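Local coordinates for protein pyruvate kinase (Cryptosporidium parvum, PDB 4DRS) that probably catalyses the last step of glycolysis, in which phosphoenolpyruvate and ADP are converted to pyruvate and ATP, at residues C151-S159 and M201-L210. Numbering follows the deposited sequence.
Sequences CSYSLLPKS and MNLPGCKVHL
The hydroxyl of Tyr153 takes a hydrogen bond from the backbone of His209, with His209 N 2.7 Å from Tyr153 OH. The N-H points at the oxygen at 162°. Tyr153 OH also donates to Ser159 OG, 2.8 Å away, and Ser159 OG in turn donates to Leu155 O. That last donor sits above the carbonyl plane. The relay runs from the 201-210 loop through the phenol back into 151-159, and it fixes the rotation of both hydroxyls. With CG anti to the backbone N (chi1 -176°), the Tyr153 ring extends toward 201-210.

The Tyr153 ring is packed on both faces. Val208 CG1 lies over one, offset toward the rim, 4.1 Å from Tyr153 CZ. The backbone from Leu155 to Leu156 covers the opposite face. Leu210 runs past the ring in the reverse direction, with its CG 3.9 Å from Tyr153 CE1. The imidazole of His209 turns its edge to Ser159 OG, which lies in the ring plane. Leu155 CD1 meets His209 CB at 3.9 Å.

A second, apolar group is formed by the buried residues Cys151, Leu156, Met201 and Leu203. The Met201 chain bends at chi3 (97°). Its CE touches Cys151 SG at 3.6 Å and Leu156 CD1 at 3.8 Å. Leu156 CD1 also meets both methyls of Leu203, and Leu203 CD1 reaches Tyr153 CE2.

Two turns shape the chains: type I from Tyr153 to Leu156 and type II from Leu203 to Cys206. The contact joins the loop after strand 148-150 to the segment beginning with strand 201-202. These are the outermost strands, within this chain, of the six-stranded mixed sheet, the small beta domain beside the barrel in pyruvate kinases. Leu156 and Cys151 rest on Ile136 of strand 133-137, and Met201 and Leu203 on Val166 of strand 165-168.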
# COMPACT_ATOMS: atom_id res chain seq x y z
N CYS A 151 -44.25 39.35 -13.20
CA CYS A 151 -43.73 38.18 -12.50
C CYS A 151 -44.57 36.95 -12.83
O CYS A 151 -45.80 37.02 -12.88
CB CYS A 151 -43.71 38.44 -10.99
SG CYS A 151 -43.06 37.11 -9.96
N SER A 152 -43.91 35.82 -13.04
CA SER A 152 -44.58 34.57 -13.39
C SER A 152 -45.18 33.85 -12.18
O SER A 152 -46.07 33.01 -12.33
CB SER A 152 -43.62 33.63 -14.12
OG SER A 152 -42.48 33.36 -13.32
N TYR A 153 -44.69 34.19 -10.99
CA TYR A 153 -45.07 33.52 -9.75
C TYR A 153 -46.26 34.24 -9.10
O TYR A 153 -46.10 35.27 -8.46
CB TYR A 153 -43.84 33.46 -8.83
CG TYR A 153 -44.01 32.72 -7.52
CD1 TYR A 153 -44.61 31.46 -7.46
CD2 TYR A 153 -43.53 33.27 -6.33
CE1 TYR A 153 -44.75 30.79 -6.25
CE2 TYR A 153 -43.66 32.61 -5.12
CZ TYR A 153 -44.27 31.37 -5.09
OH TYR A 153 -44.40 30.72 -3.88
N SER A 154 -47.46 33.68 -9.28
CA SER A 154 -48.69 34.31 -8.81
C SER A 154 -48.85 34.28 -7.28
O SER A 154 -49.63 35.06 -6.72
CB SER A 154 -49.92 33.70 -9.49
OG SER A 154 -50.20 32.41 -8.99
N LEU A 155 -48.12 33.38 -6.63
CA LEU A 155 -48.10 33.29 -5.18
C LEU A 155 -47.01 34.15 -4.53
O LEU A 155 -46.69 33.98 -3.35
CB LEU A 155 -47.96 31.82 -4.73
CG LEU A 155 -49.20 30.94 -4.69
CD1 LEU A 155 -48.81 29.47 -4.58
CD2 LEU A 155 -50.13 31.32 -3.54
N LEU A 156 -46.45 35.09 -5.30
CA LEU A 156 -45.42 36.01 -4.80
C LEU A 156 -45.84 36.82 -3.57
O LEU A 156 -45.07 36.88 -2.60
CB LEU A 156 -44.90 36.94 -5.91
CG LEU A 156 -43.83 37.97 -5.54
CD1 LEU A 156 -42.54 37.30 -5.10
CD2 LEU A 156 -43.57 38.92 -6.70
N PRO A 157 -47.04 37.44 -3.59
CA PRO A 157 -47.45 38.25 -2.43
C PRO A 157 -47.53 37.45 -1.12
O PRO A 157 -47.23 37.98 -0.05
CB PRO A 157 -48.85 38.76 -2.82
CG PRO A 157 -49.31 37.83 -3.90
CD PRO A 157 -48.07 37.47 -4.65
N LYS A 158 -47.91 36.18 -1.22
CA LYS A 158 -48.07 35.31 -0.05
C LYS A 158 -46.79 34.55 0.30
O LYS A 158 -46.82 33.62 1.11
CB LYS A 158 -49.23 34.32 -0.29
CG LYS A 158 -50.56 34.99 -0.62
CD LYS A 158 -51.65 33.98 -0.94
CE LYS A 158 -52.28 33.41 0.33
NZ LYS A 158 -53.55 32.69 0.05
N SER A 159 -45.66 34.95 -0.29
CA SER A 159 -44.38 34.27 -0.09
C SER A 159 -43.30 35.16 0.52
O SER A 159 -42.28 34.67 1.00
CB SER A 159 -43.89 33.67 -1.41
OG SER A 159 -44.81 32.72 -1.90
N MET A 201 -35.42 35.18 -11.04
CA MET A 201 -35.83 35.83 -9.80
C MET A 201 -35.61 34.90 -8.61
O MET A 201 -35.82 33.70 -8.72
CB MET A 201 -37.29 36.29 -9.87
CG MET A 201 -37.57 37.59 -9.14
SD MET A 201 -39.21 38.28 -9.42
CE MET A 201 -40.08 37.66 -7.99
N ASN A 202 -35.18 35.47 -7.49
CA ASN A 202 -34.85 34.70 -6.30
C ASN A 202 -35.45 35.30 -5.04
O ASN A 202 -35.51 36.53 -4.89
CB ASN A 202 -33.34 34.58 -6.14
CG ASN A 202 -32.67 33.93 -7.33
OD1 ASN A 202 -32.80 32.73 -7.55
ND2 ASN A 202 -31.94 34.73 -8.11
N LEU A 203 -35.88 34.43 -4.13
CA LEU A 203 -36.43 34.85 -2.84
C LEU A 203 -35.67 34.20 -1.68
O LEU A 203 -36.10 33.17 -1.16
CB LEU A 203 -37.93 34.53 -2.76
CG LEU A 203 -38.86 34.98 -3.90
CD1 LEU A 203 -40.25 34.42 -3.68
CD2 LEU A 203 -38.90 36.49 -4.04
N PRO A 204 -34.53 34.81 -1.28
CA PRO A 204 -33.69 34.28 -0.20
C PRO A 204 -34.44 34.15 1.12
O PRO A 204 -35.15 35.08 1.53
CB PRO A 204 -32.58 35.34 -0.07
CG PRO A 204 -32.53 36.00 -1.40
CD PRO A 204 -33.95 36.03 -1.87
N GLY A 205 -34.29 33.00 1.77
CA GLY A 205 -34.96 32.72 3.04
C GLY A 205 -36.46 32.54 2.95
O GLY A 205 -37.14 32.46 3.98
N CYS A 206 -36.99 32.47 1.73
CA CYS A 206 -38.42 32.30 1.51
C CYS A 206 -38.71 30.98 0.81
O CYS A 206 -37.98 30.56 -0.09
CB CYS A 206 -38.99 33.47 0.70
SG CYS A 206 -38.80 35.10 1.46
N LYS A 207 -39.78 30.32 1.24
CA LYS A 207 -40.24 29.08 0.61
C LYS A 207 -41.00 29.41 -0.67
O LYS A 207 -41.97 30.18 -0.65
CB LYS A 207 -41.10 28.26 1.58
CG LYS A 207 -41.68 26.96 1.03
CD LYS A 207 -40.60 25.92 0.71
CE LYS A 207 -41.19 24.55 0.42
NZ LYS A 207 -41.97 24.49 -0.85
N VAL A 208 -40.54 28.85 -1.78
CA VAL A 208 -41.20 29.01 -3.07
C VAL A 208 -42.23 27.89 -3.24
O VAL A 208 -41.87 26.71 -3.25
CB VAL A 208 -40.19 29.00 -4.24
CG1 VAL A 208 -40.90 29.10 -5.58
CG2 VAL A 208 -39.18 30.13 -4.08
N HIS A 209 -43.50 28.27 -3.37
CA HIS A 209 -44.58 27.29 -3.46
C HIS A 209 -44.84 26.85 -4.88
O HIS A 209 -45.93 27.05 -5.43
CB HIS A 209 -45.84 27.81 -2.77
CG HIS A 209 -45.64 28.14 -1.31
ND1 HIS A 209 -45.60 27.20 -0.35
CD2 HIS A 209 -45.45 29.37 -0.67
CE1 HIS A 209 -45.40 27.79 0.85
NE2 HIS A 209 -45.31 29.11 0.65
N LEU A 210 -43.83 26.23 -5.49
CA LEU A 210 -43.95 25.64 -6.82
C LEU A 210 -43.59 24.16 -6.78
O LEU A 210 -42.73 23.75 -5.99
CB LEU A 210 -43.06 26.39 -7.82
CG LEU A 210 -43.47 27.79 -8.30
CD1 LEU A 210 -42.38 28.40 -9.17
CD2 LEU A 210 -44.80 27.78 -9.04